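Long-range contacts in rhizobiales Sp. Pch2 (Marine metagenome, PDB 6PB3), which is a Trip13-like AAA+ ATPase that probably remodels HORMA domain proteins and so regulates cGAS-like enzymes in bacterial defence against phage: residues P74-L79 with R215-I220; A152-V157 with A198-T203; Q230-I235 with G251-T256; P277-D282 with A292-I297. One frame throughout, in Å; residues are numbered along the deposited sequence.

Contacts 1 and 2 lie side by side in the central sheet of the AAA+ core, their centres about 10 Å apart. The four strands run 151-157, 197-203, 76-81, 219-223 across the sheet. Along the chain, contact 2 is nested inside the loop closed by contact 1. Contacts 3 and 4 follow in series, their centres about 13 Å apart. Leu252 packs on the backbone of Ala294 and Leu295 between them. Centre to centre, contact 3 lies about 31 Å from contacts 1 and 2, and contact 4 about 40 and 38 Å. The chain thus forms an alpha/beta subdomain built round the sheet and a smaller helical subdomain, the usual AAA+ plan.

Contact 1: residues P74-L79 with R215-I220; sequences PPLIVL and RRAAEI
Leu76 O takes the backbone N-H of Ala218 at 2.7 Å, with the donor in the carbonyl plane. The bond is bent, with an N-H...O angle of 141°. Two residues on from Leu76, Val78 N gives a straighter bond (168°) to Glu219 O at 3.0 Å. The two segments run parallel from there, with Ile77 opposite Glu219 and Val78 opposite Ile220. This is the packed part of the contact. Val78 sets one methyl, CG2, against Ala217 CB at 3.8 Å. Its CG1 lies anti to the backbone N (chi1 171°), which turns CG2 to the Ala217 side. Ala217 is buried, and its O accepts a hydrogen bond from Gln273 of a neighbouring subunit. On the same face Val78 CB meets Ile220 CG1 at 4.2 Å. Ile77 and Glu219 point to the other face. The pairing joins strand 76-81 to 219-223, the outermost strand on this side of the sheet within the chain. The other edge of strand 76-81 is bonded to strand 197-203, and its end leads into a probable Walker A P-loop, as expected of an AAA+ ATPase. The side nearer solvent is the start, at Pro74 and Arg216, which are partly exposed. The Pro74 ring lies over Arg216 O, with CG 3.5 Å from that oxygen. The same ring crosses the Arg216 side chain at about a right angle, with Pro74 CG 4.0 Å from Arg216 CB. The Arg216 chain then extends away from Pro74. Its guanidinium bonds to Ala212 O and forms a salt bridge with Asp188.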
loop_
_atom_site.group_PDB
_atom_site.type_symbol
_atom_site.label_atom_id
_atom_site.label_comp_id
_atom_site.label_asym_id
_atom_site.label_seq_id
_atom_site.Cartn_x
_atom_site.Cartn_y
_atom_site.Cartn_z
ATOM N N PRO A 74 33.860 -10.264 6.587
ATOM C CA PRO A 74 33.808 -10.917 5.277
ATOM C C PRO A 74 34.071 -9.916 4.180
ATOM O O PRO A 74 33.677 -8.736 4.280
ATOM C CB PRO A 74 32.371 -11.462 5.215
ATOM C CG PRO A 74 31.860 -11.429 6.623
ATOM C CD PRO A 74 32.566 -10.281 7.280
ATOM N N PRO A 75 34.773 -10.323 3.102
ATOM C CA PRO A 75 35.240 -9.376 2.056
ATOM C C PRO A 75 34.173 -9.000 1.033
ATOM O O PRO A 75 34.272 -9.278 -0.165
ATOM C CB PRO A 75 36.415 -10.136 1.424
ATOM C CG PRO A 75 36.060 -11.574 1.586
ATOM C CD PRO A 75 35.266 -11.696 2.877
ATOM N N LEU A 76 33.143 -8.298 1.500
ATOM C CA LEU A 76 32.035 -7.854 0.669
ATOM C C LEU A 76 31.816 -6.371 0.911
ATOM O O LEU A 76 31.784 -5.928 2.062
ATOM C CB LEU A 76 30.750 -8.640 0.989
ATOM C CG LEU A 76 29.425 -8.047 0.493
ATOM C CD1 LEU A 76 29.276 -8.175 -1.026
ATOM C CD2 LEU A 76 28.221 -8.696 1.213
ATOM N N ILE A 77 31.642 -5.613 -0.167
ATOM C CA ILE A 77 31.326 -4.191 -0.089
ATOM C C ILE A 77 30.044 -3.947 -0.867
ATOM O O ILE A 77 29.922 -4.363 -2.027
ATOM C CB ILE A 77 32.469 -3.314 -0.637
ATOM C CG1 ILE A 77 33.753 -3.596 0.138
ATOM C CG2 ILE A 77 32.090 -1.835 -0.518
ATOM C CD1 ILE A 77 35.013 -3.006 -0.489
ATOM N N VAL A 78 29.096 -3.265 -0.236
ATOM C CA VAL A 78 27.797 -2.981 -0.830
ATOM C C VAL A 78 27.765 -1.513 -1.231
ATOM O O VAL A 78 28.068 -0.635 -0.415
ATOM C CB VAL A 78 26.659 -3.320 0.146
ATOM C CG1 VAL A 78 25.308 -2.810 -0.385
ATOM C CG2 VAL A 78 26.579 -4.824 0.339
ATOM N N LEU A 79 27.411 -1.248 -2.487
ATOM C CA LEU A 79 27.128 0.099 -2.974
ATOM C C LEU A 79 25.626 0.218 -3.126
ATOM O O LEU A 79 25.032 -0.489 -3.946
ATOM C CB LEU A 79 27.828 0.380 -4.310
ATOM C CG LEU A 79 29.325 0.118 -4.448
ATOM C CD1 LEU A 79 29.837 0.714 -5.787
ATOM C CD2 LEU A 79 30.094 0.693 -3.282
ATOM N N ARG A 215 24.235 -8.337 6.340
ATOM C CA ARG A 215 24.979 -8.381 7.591
ATOM C C ARG A 215 26.430 -8.790 7.397
ATOM O O ARG A 215 27.241 -8.558 8.296
ATOM C CB ARG A 215 24.288 -9.330 8.578
ATOM C CG ARG A 215 24.485 -10.815 8.301
ATOM C CD ARG A 215 23.762 -11.660 9.389
ATOM N NE ARG A 215 24.072 -13.085 9.276
ATOM C CZ ARG A 215 23.189 -14.020 8.932
ATOM N NH1 ARG A 215 21.919 -13.690 8.685
ATOM N NH2 ARG A 215 23.571 -15.292 8.858
ATOM N N ARG A 216 26.779 -9.352 6.242
ATOM C CA ARG A 216 28.154 -9.721 5.934
ATOM C C ARG A 216 28.966 -8.610 5.273
ATOM O O ARG A 216 30.190 -8.740 5.183
ATOM C CB ARG A 216 28.171 -10.954 5.038
ATOM C CG ARG A 216 27.821 -12.228 5.790
ATOM C CD ARG A 216 27.658 -13.404 4.851
ATOM N NE ARG A 216 27.635 -14.684 5.571
ATOM C CZ ARG A 216 26.558 -15.195 6.165
ATOM N NH1 ARG A 216 25.409 -14.529 6.160
ATOM N NH2 ARG A 216 26.632 -16.381 6.769
ATOM N N ALA A 217 28.339 -7.522 4.832
ATOM C CA ALA A 217 29.098 -6.438 4.221
ATOM C C ALA A 217 30.141 -5.908 5.201
ATOM O O ALA A 217 29.829 -5.578 6.353
ATOM C CB ALA A 217 28.157 -5.303 3.781
ATOM N N ALA A 218 31.390 -5.868 4.748
ATOM C CA ALA A 218 32.425 -5.197 5.518
ATOM C C ALA A 218 32.170 -3.709 5.539
ATOM O O ALA A 218 32.390 -3.049 6.556
ATOM C CB ALA A 218 33.797 -5.485 4.923
ATOM N N GLU A 219 31.689 -3.168 4.430
ATOM C CA GLU A 219 31.302 -1.772 4.404
ATOM C C GLU A 219 30.129 -1.606 3.463
ATOM O O GLU A 219 30.055 -2.265 2.423
ATOM C CB GLU A 219 32.462 -0.855 3.961
ATOM C CG GLU A 219 32.128 0.622 4.113
ATOM C CD GLU A 219 33.236 1.545 3.676
ATOM O OE1 GLU A 219 34.259 1.071 3.159
ATOM O OE2 GLU A 219 33.077 2.768 3.842
ATOM N N ILE A 220 29.216 -0.723 3.849
ATOM C CA ILE A 220 28.135 -0.252 3.001
ATOM C C ILE A 220 28.422 1.209 2.685
ATOM O O ILE A 220 28.638 2.012 3.600
ATOM C CB ILE A 220 26.773 -0.411 3.693
ATOM C CG1 ILE A 220 26.544 -1.881 4.121
ATOM C CG2 ILE A 220 25.659 0.120 2.778
ATOM C CD1 ILE A 220 25.243 -2.104 4.959
#

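Contact 2: residues A152-V157 with A198-T203; sequences AVILLV and AVIMCT
Leu155 is bonded through both its backbone N and its backbone O to strand 197-203. Leu155 N donates to Ala198 O at 2.8 Å, and Leu155 O accepts from Ile200 N at 2.9 Å. The pattern repeats at Val157, whose N reaches Ile200 O at 2.9 Å and whose O receives Cys202 N at 3.2 Å. Ala198 N completes the set of five on Val153 O. All five bonds are fairly straight, from 158° to 169° at the hydrogen. Ile154 turns its backbone polar groups the other way and bonds to Thr107 and Leu109 of strand 105-111. These are parallel inner strands of the AAA+ sheet, and the axes of the two segments differ in direction by 23°. Side chains alternate between the faces. On one, Ile154 CG2 meets the end of Ile200, CD1, at 3.7 Å. Leu156 CD1 reaches across to Ile200 CG2 at 4.0 Å and lies 3.4 Å from Ile200 O. On the other face Val157 CG2 touches Val199 CG1 at 4.0 Å. Helix 33-47 packs on Ile200 and Ala198, and Phe132 of helix 124-141 packs on Leu155 and Val199. Cys202, at the end of the pairing, touches the probable P-loop. With these amides and carbonyls paired and the branched side chains apolar, the strands can lie buried at little polar cost.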
loop_
_atom_site.group_PDB
_atom_site.type_symbol
_atom_site.label_atom_id
_atom_site.label_comp_id
_atom_site.label_asym_id
_atom_site.label_seq_id
_atom_site.Cartn_x
_atom_site.Cartn_y
_atom_site.Cartn_z
ATOM N N ALA A 152 45.298 -9.326 -7.034
ATOM C CA ALA A 152 44.020 -9.547 -6.377
ATOM C C ALA A 152 42.936 -9.754 -7.415
ATOM O O ALA A 152 43.120 -9.471 -8.602
ATOM C CB ALA A 152 43.642 -8.388 -5.454
ATOM N N VAL A 153 41.794 -10.245 -6.932
ATOM C CA VAL A 153 40.641 -10.595 -7.750
ATOM C C VAL A 153 39.408 -9.919 -7.170
ATOM O O VAL A 153 39.059 -10.162 -6.011
ATOM C CB VAL A 153 40.410 -12.111 -7.798
ATOM C CG1 VAL A 153 39.171 -12.413 -8.650
ATOM C CG2 VAL A 153 41.640 -12.827 -8.325
ATOM N N ILE A 154 38.719 -9.120 -7.980
ATOM C CA ILE A 154 37.472 -8.494 -7.560
ATOM C C ILE A 154 36.334 -9.163 -8.308
ATOM O O ILE A 154 36.342 -9.231 -9.544
ATOM C CB ILE A 154 37.462 -6.984 -7.813
ATOM C CG1 ILE A 154 38.588 -6.309 -7.031
ATOM C CG2 ILE A 154 36.102 -6.418 -7.393
ATOM C CD1 ILE A 154 38.742 -4.828 -7.354
ATOM N N LEU A 155 35.361 -9.663 -7.565
ATOM C CA LEU A 155 34.138 -10.174 -8.154
ATOM C C LEU A 155 33.092 -9.063 -8.070
ATOM O O LEU A 155 32.863 -8.500 -6.995
ATOM C CB LEU A 155 33.694 -11.441 -7.425
ATOM C CG LEU A 155 32.441 -12.151 -7.929
ATOM C CD1 LEU A 155 32.638 -12.703 -9.337
ATOM C CD2 LEU A 155 32.086 -13.271 -6.961
ATOM N N LEU A 156 32.481 -8.727 -9.199
ATOM C CA LEU A 156 31.464 -7.683 -9.251
ATOM C C LEU A 156 30.105 -8.295 -9.562
ATOM O O LEU A 156 29.974 -9.064 -10.522
ATOM C CB LEU A 156 31.837 -6.626 -10.301
ATOM C CG LEU A 156 30.868 -5.472 -10.576
ATOM C CD1 LEU A 156 30.253 -4.880 -9.301
ATOM C CD2 LEU A 156 31.587 -4.374 -11.387
ATOM N N VAL A 157 29.100 -7.927 -8.765
ATOM C CA VAL A 157 27.731 -8.426 -8.884
ATOM C C VAL A 157 26.781 -7.242 -9.079
ATOM O O VAL A 157 26.648 -6.393 -8.186
ATOM C CB VAL A 157 27.317 -9.236 -7.645
ATOM C CG1 VAL A 157 26.009 -9.940 -7.905
ATOM C CG2 VAL A 157 28.404 -10.226 -7.250
ATOM N N ALA A 198 37.921 -9.939 -3.175
ATOM C CA ALA A 198 36.818 -9.166 -2.603
ATOM C C ALA A 198 35.629 -9.158 -3.556
ATOM O O ALA A 198 35.766 -9.401 -4.758
ATOM C CB ALA A 198 37.231 -7.720 -2.311
ATOM N N VAL A 199 34.456 -8.840 -3.007
ATOM C CA VAL A 199 33.213 -8.796 -3.765
ATOM C C VAL A 199 32.623 -7.402 -3.640
ATOM O O VAL A 199 32.524 -6.862 -2.533
ATOM C CB VAL A 199 32.188 -9.845 -3.281
ATOM C CG1 VAL A 199 30.978 -9.882 -4.240
ATOM C CG2 VAL A 199 32.822 -11.216 -3.131
ATOM N N ILE A 200 32.224 -6.830 -4.768
ATOM C CA ILE A 200 31.474 -5.586 -4.803
ATOM C C ILE A 200 30.080 -5.914 -5.291
ATOM O O ILE A 200 29.908 -6.549 -6.342
ATOM C CB ILE A 200 32.117 -4.537 -5.729
ATOM C CG1 ILE A 200 33.540 -4.213 -5.270
ATOM C CG2 ILE A 200 31.212 -3.287 -5.812
ATOM C CD1 ILE A 200 34.336 -3.362 -6.250
HETATM N N MSE A 201 29.084 -5.459 -4.564
HETATM C CA MSE A 201 27.770 -5.598 -5.146
HETATM C C MSE A 201 26.985 -4.311 -5.056
HETATM O O MSE A 201 27.046 -3.584 -4.069
HETATM C CB MSE A 201 27.038 -6.753 -4.501
HETATM C CG MSE A 201 26.663 -6.580 -3.084
HETATM SE SE MSE A 201 25.292 -7.928 -2.905
HETATM C CE MSE A 201 24.113 -7.231 -4.241
ATOM N N CYS A 202 26.246 -4.031 -6.120
ATOM C CA CYS A 202 25.473 -2.809 -6.243
ATOM C C CYS A 202 23.999 -3.141 -6.095
ATOM O O CYS A 202 23.534 -4.170 -6.595
ATOM C CB CYS A 202 25.730 -2.117 -7.605
ATOM S SG CYS A 202 27.476 -1.740 -7.893
ATOM N N THR A 203 23.270 -2.253 -5.424
ATOM C CA THR A 203 21.833 -2.369 -5.260
ATOM C C THR A 203 21.262 -0.962 -5.222
ATOM O O THR A 203 21.927 -0.018 -4.785
ATOM C CB THR A 203 21.470 -3.133 -3.985
ATOM O OG1 THR A 203 20.054 -3.282 -3.911
ATOM C CG2 THR A 203 21.960 -2.379 -2.759
#

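Contact 3: residues Q230-I235 with G251-T256; sequences QRRAVI and GLVAAT
Val253 O is gripped by two nitrogens of one side chain. NE and NH2 of Arg231 both hydrogen-bond to Val253 O, at 3.1 and 3.0 Å. The grip is side-on, and the oxygen sits only 4° out of the guanidinium plane. NE comes in the carbonyl plane, on a lone pair. NH2 stands above that plane. A bend in the arginine chain at chi3 (-54°) swings the flat group round to this carbonyl. Thr256 OG1 lies at the same edge of the guanidinium, 3.1 Å from Arg231 NE. The Arg231 and Thr256 side chains slide past each other in opposite directions. The guanidinium has further partners. NH2 makes a salt bridge with Asp228, and NH1 bonds to Pro226 O, so the rotation of the group is well fixed. The carbonyl it holds belongs to the last turn of helix 246-255, where a positive charge would probably be welcome. Beside this polar grip lies an apolar one. Val253 CG2 rests on the backbone of Arg232, 3.7 Å from its CA. Ile235 CD1 touches Val253 CG2 at 4.0 Å, and Ile235 CG2 meets Leu252 CD1 at 4.0 Å. The Arg232 chain leads on to a salt bridge with Glu250. The axes of the two segments approach to 9.2 Å, with 128° between their directions. The pair belongs to the helical region after the AAA+ sheet. Helix 228-239 follows strand 219-223, helix 268-283 packs on Arg231 and Thr256, and helix 291-300 packs on Leu252 and Ala255.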
loop_
_atom_site.group_PDB
_atom_site.type_symbol
_atom_site.label_atom_id
_atom_site.label_comp_id
_atom_site.label_asym_id
_atom_site.label_seq_id
_atom_site.Cartn_x
_atom_site.Cartn_y
_atom_site.Cartn_z
ATOM N N GLN A 230 29.045 18.376 -2.587
ATOM C CA GLN A 230 29.047 17.490 -3.749
ATOM C C GLN A 230 28.411 18.155 -4.963
ATOM O O GLN A 230 28.891 17.985 -6.091
ATOM C CB GLN A 230 28.345 16.178 -3.414
ATOM C CG GLN A 230 29.121 15.380 -2.357
ATOM C CD GLN A 230 28.304 14.264 -1.737
ATOM O OE1 GLN A 230 27.135 14.443 -1.394
ATOM N NE2 GLN A 230 28.920 13.102 -1.588
ATOM N N ARG A 231 27.337 18.922 -4.758
ATOM C CA ARG A 231 26.747 19.645 -5.877
ATOM C C ARG A 231 27.708 20.702 -6.396
ATOM O O ARG A 231 27.831 20.897 -7.609
ATOM C CB ARG A 231 25.407 20.272 -5.468
ATOM C CG ARG A 231 24.379 19.240 -5.039
ATOM C CD ARG A 231 22.969 19.790 -5.125
ATOM N NE ARG A 231 22.831 21.032 -4.378
ATOM C CZ ARG A 231 22.793 21.089 -3.052
ATOM N NH1 ARG A 231 22.895 19.970 -2.335
ATOM N NH2 ARG A 231 22.661 22.258 -2.444
ATOM N N ARG A 232 28.411 21.378 -5.488
ATOM C CA ARG A 232 29.412 22.355 -5.896
ATOM C C ARG A 232 30.495 21.717 -6.762
ATOM O O ARG A 232 30.896 22.290 -7.780
ATOM C CB ARG A 232 30.031 23.012 -4.660
ATOM C CG ARG A 232 30.708 24.348 -4.936
ATOM C CD ARG A 232 31.429 24.891 -3.706
ATOM N NE ARG A 232 30.934 24.279 -2.477
ATOM C CZ ARG A 232 30.016 24.821 -1.686
ATOM N NH1 ARG A 232 29.494 25.997 -1.987
ATOM N NH2 ARG A 232 29.630 24.192 -0.590
ATOM N N ALA A 233 30.971 20.525 -6.388
ATOM C CA ALA A 233 32.066 19.907 -7.141
ATOM C C ALA A 233 31.626 19.519 -8.550
ATOM O O ALA A 233 32.358 19.751 -9.520
ATOM C CB ALA A 233 32.621 18.684 -6.395
ATOM N N VAL A 234 30.434 18.936 -8.690
ATOM C CA VAL A 234 29.949 18.594 -10.024
ATOM C C VAL A 234 29.815 19.848 -10.876
ATOM O O VAL A 234 30.221 19.877 -12.043
ATOM C CB VAL A 234 28.611 17.845 -9.934
ATOM C CG1 VAL A 234 28.033 17.662 -11.335
ATOM C CG2 VAL A 234 28.789 16.497 -9.230
ATOM N N ILE A 235 29.265 20.911 -10.297
ATOM C CA ILE A 235 28.962 22.106 -11.077
ATOM C C ILE A 235 30.247 22.853 -11.433
ATOM O O ILE A 235 30.470 23.230 -12.592
ATOM C CB ILE A 235 27.968 22.991 -10.305
ATOM C CG1 ILE A 235 26.616 22.273 -10.201
ATOM C CG2 ILE A 235 27.815 24.345 -10.983
ATOM C CD1 ILE A 235 25.759 22.792 -9.108
ATOM N N GLY A 251 24.671 30.075 -6.756
ATOM C CA GLY A 251 23.266 30.114 -7.129
ATOM C C GLY A 251 22.771 28.789 -7.679
ATOM O O GLY A 251 21.676 28.334 -7.343
ATOM N N LEU A 252 23.579 28.141 -8.518
ATOM C CA LEU A 252 23.178 26.848 -9.061
ATOM C C LEU A 252 23.251 25.753 -8.009
ATOM O O LEU A 252 22.465 24.804 -8.048
ATOM C CB LEU A 252 24.056 26.477 -10.253
ATOM C CG LEU A 252 23.938 27.262 -11.549
ATOM C CD1 LEU A 252 25.113 26.922 -12.463
ATOM C CD2 LEU A 252 22.614 26.921 -12.223
ATOM N N VAL A 253 24.189 25.867 -7.070
ATOM C CA VAL A 253 24.216 24.962 -5.925
ATOM C C VAL A 253 22.937 25.105 -5.108
ATOM O O VAL A 253 22.305 24.116 -4.716
ATOM C CB VAL A 253 25.458 25.240 -5.061
ATOM C CG1 VAL A 253 25.355 24.478 -3.737
ATOM C CG2 VAL A 253 26.716 24.864 -5.807
ATOM N N ALA A 254 22.532 26.343 -4.852
ATOM C CA ALA A 254 21.313 26.575 -4.086
ATOM C C ALA A 254 20.078 26.133 -4.863
ATOM O O ALA A 254 19.146 25.560 -4.282
ATOM C CB ALA A 254 21.209 28.051 -3.693
ATOM N N ALA A 255 20.056 26.380 -6.174
ATOM C CA ALA A 255 18.892 26.013 -6.968
ATOM C C ALA A 255 18.725 24.507 -7.083
ATOM O O ALA A 255 17.620 24.041 -7.372
ATOM C CB ALA A 255 18.989 26.635 -8.364
ATOM N N THR A 256 19.777 23.733 -6.855
ATOM C CA THR A 256 19.668 22.288 -6.968
ATOM C C THR A 256 19.580 21.599 -5.612
ATOM O O THR A 256 19.520 20.362 -5.556
ATOM C CB THR A 256 20.843 21.747 -7.794
ATOM O OG1 THR A 256 22.089 22.142 -7.200
ATOM C CG2 THR A 256 20.764 22.319 -9.200
#

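Contact 4: residues P277-D282 with A292-I297; sequences PSIVLD and ARALAI
The backbones of 277-282 and 292-297 are two helical pieces that run roughly antiparallel, with 143° between their directions, 9.6 Å between their axes and the closest CA atoms at Ile279 and Ala294. They form a helix-loop-helix hairpin, which closes the helical region that follows the AAA+ sheet. Ile279 lays its side chain against Ala294, and its tip CD1 comes 3.8 Å from Ala294 CB. Ile297 reaches back from the second helix. Its CG1 lies anti to the carbonyl carbon and the chain stays extended beyond it (chi2 168°), which carries CD1 to within 3.9 Å of Asp282 CB. Its other branch, CG2, meets Ser278 CB at 3.9 Å. The hydroxyl of Ser278 is bonded to Arg274 O, within its own helix. Another subunit packs on this hairpin: its Arg38 touches Ser278 and Ile297, and its Lys41 bonds to Leu281 O. At the more open end Arg293 forms a salt bridge with Asp282. The carboxylate lies over a face of the guanidinium, with the two planes 70° apart. No N-H points at the oxygen, so the attraction is one of charge alone. Asp282 OD1 sits over the centre of the group, 3.0 Å from Arg293 NH2.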
loop_
_atom_site.group_PDB
_atom_site.type_symbol
_atom_site.label_atom_id
_atom_site.label_comp_id
_atom_site.label_asym_id
_atom_site.label_seq_id
_atom_site.Cartn_x
_atom_site.Cartn_y
_atom_site.Cartn_z
ATOM N N PRO A 277 23.291 18.367 -19.262
ATOM C CA PRO A 277 22.965 18.446 -20.690
ATOM C C PRO A 277 22.145 19.670 -21.045
ATOM O O PRO A 277 22.437 20.317 -22.059
ATOM C CB PRO A 277 22.181 17.144 -20.938
ATOM C CG PRO A 277 22.612 16.204 -19.935
ATOM C CD PRO A 277 22.904 17.059 -18.699
ATOM N N SER A 278 21.127 20.006 -20.236
ATOM C CA SER A 278 20.256 21.131 -20.563
ATOM C C SER A 278 21.047 22.427 -20.618
ATOM O O SER A 278 20.774 23.296 -21.448
ATOM C CB SER A 278 19.121 21.258 -19.536
ATOM O OG SER A 278 18.300 20.095 -19.512
ATOM N N ILE A 279 21.988 22.604 -19.694
ATOM C CA ILE A 279 22.764 23.835 -19.680
ATOM C C ILE A 279 23.633 23.922 -20.926
ATOM O O ILE A 279 23.675 24.956 -21.604
ATOM C CB ILE A 279 23.598 23.922 -18.395
ATOM C CG1 ILE A 279 22.674 24.205 -17.216
ATOM C CG2 ILE A 279 24.655 25.005 -18.538
ATOM C CD1 ILE A 279 23.378 24.184 -15.895
ATOM N N VAL A 280 24.312 22.825 -21.264
ATOM C CA VAL A 280 25.186 22.816 -22.437
ATOM C C VAL A 280 24.376 22.985 -23.718
ATOM O O VAL A 280 24.681 23.838 -24.563
ATOM C CB VAL A 280 26.009 21.519 -22.470
ATOM C CG1 VAL A 280 26.840 21.467 -23.746
ATOM C CG2 VAL A 280 26.878 21.418 -21.233
ATOM N N LEU A 281 23.334 22.168 -23.890
ATOM C CA LEU A 281 22.563 22.219 -25.128
ATOM C C LEU A 281 21.889 23.569 -25.310
ATOM O O LEU A 281 21.638 23.993 -26.445
ATOM C CB LEU A 281 21.525 21.100 -25.145
ATOM C CG LEU A 281 22.110 19.690 -25.129
ATOM C CD1 LEU A 281 20.997 18.671 -25.234
ATOM C CD2 LEU A 281 23.100 19.529 -26.258
ATOM N N ASP A 282 21.586 24.262 -24.210
ATOM C CA ASP A 282 20.950 25.572 -24.336
ATOM C C ASP A 282 21.836 26.559 -25.084
ATOM O O ASP A 282 21.333 27.402 -25.836
ATOM C CB ASP A 282 20.600 26.129 -22.961
ATOM C CG ASP A 282 20.038 27.521 -23.039
ATOM O OD1 ASP A 282 18.861 27.648 -23.432
ATOM O OD2 ASP A 282 20.771 28.484 -22.725
ATOM N N ALA A 292 22.711 33.258 -16.555
ATOM C CA ALA A 292 21.317 33.573 -16.269
ATOM C C ALA A 292 20.400 32.469 -16.774
ATOM O O ALA A 292 19.468 32.052 -16.074
ATOM C CB ALA A 292 20.939 34.918 -16.889
ATOM N N ARG A 293 20.658 31.969 -17.980
ATOM C CA ARG A 293 19.838 30.884 -18.502
ATOM C C ARG A 293 20.075 29.605 -17.722
ATOM O O ARG A 293 19.127 28.863 -17.439
ATOM C CB ARG A 293 20.118 30.675 -19.989
ATOM C CG ARG A 293 19.902 31.939 -20.831
ATOM C CD ARG A 293 20.107 31.664 -22.308
ATOM N NE ARG A 293 18.914 31.103 -22.936
ATOM C CZ ARG A 293 18.876 30.599 -24.169
ATOM N NH1 ARG A 293 19.973 30.568 -24.919
ATOM N NH2 ARG A 293 17.739 30.113 -24.651
ATOM N N ALA A 294 21.331 29.332 -17.354
ATOM C CA ALA A 294 21.619 28.135 -16.572
ATOM C C ALA A 294 20.877 28.154 -15.240
ATOM O O ALA A 294 20.401 27.114 -14.769
ATOM C CB ALA A 294 23.128 27.998 -16.348
ATOM N N LEU A 295 20.779 29.324 -14.604
ATOM C CA LEU A 295 20.058 29.388 -13.341
ATOM C C LEU A 295 18.567 29.201 -13.570
ATOM O O LEU A 295 17.905 28.455 -12.836
ATOM C CB LEU A 295 20.334 30.712 -12.633
ATOM C CG LEU A 295 19.625 30.873 -11.281
ATOM C CD1 LEU A 295 20.080 29.804 -10.288
ATOM C CD2 LEU A 295 19.826 32.276 -10.704
ATOM N N ALA A 296 18.029 29.858 -14.602
ATOM C CA ALA A 296 16.613 29.711 -14.920
ATOM C C ALA A 296 16.274 28.255 -15.209
ATOM O O ALA A 296 15.213 27.764 -14.807
ATOM C CB ALA A 296 16.238 30.613 -16.103
ATOM N N ILE A 297 17.180 27.538 -15.876
ATOM C CA ILE A 297 16.942 26.125 -16.144
ATOM C C ILE A 297 16.928 25.332 -14.839
ATOM O O ILE A 297 16.024 24.525 -14.594
ATOM C CB ILE A 297 17.994 25.581 -17.123
ATOM C CG1 ILE A 297 17.788 26.197 -18.513
ATOM C CG2 ILE A 297 17.915 24.076 -17.174
ATOM C CD1 ILE A 297 18.937 25.959 -19.478
#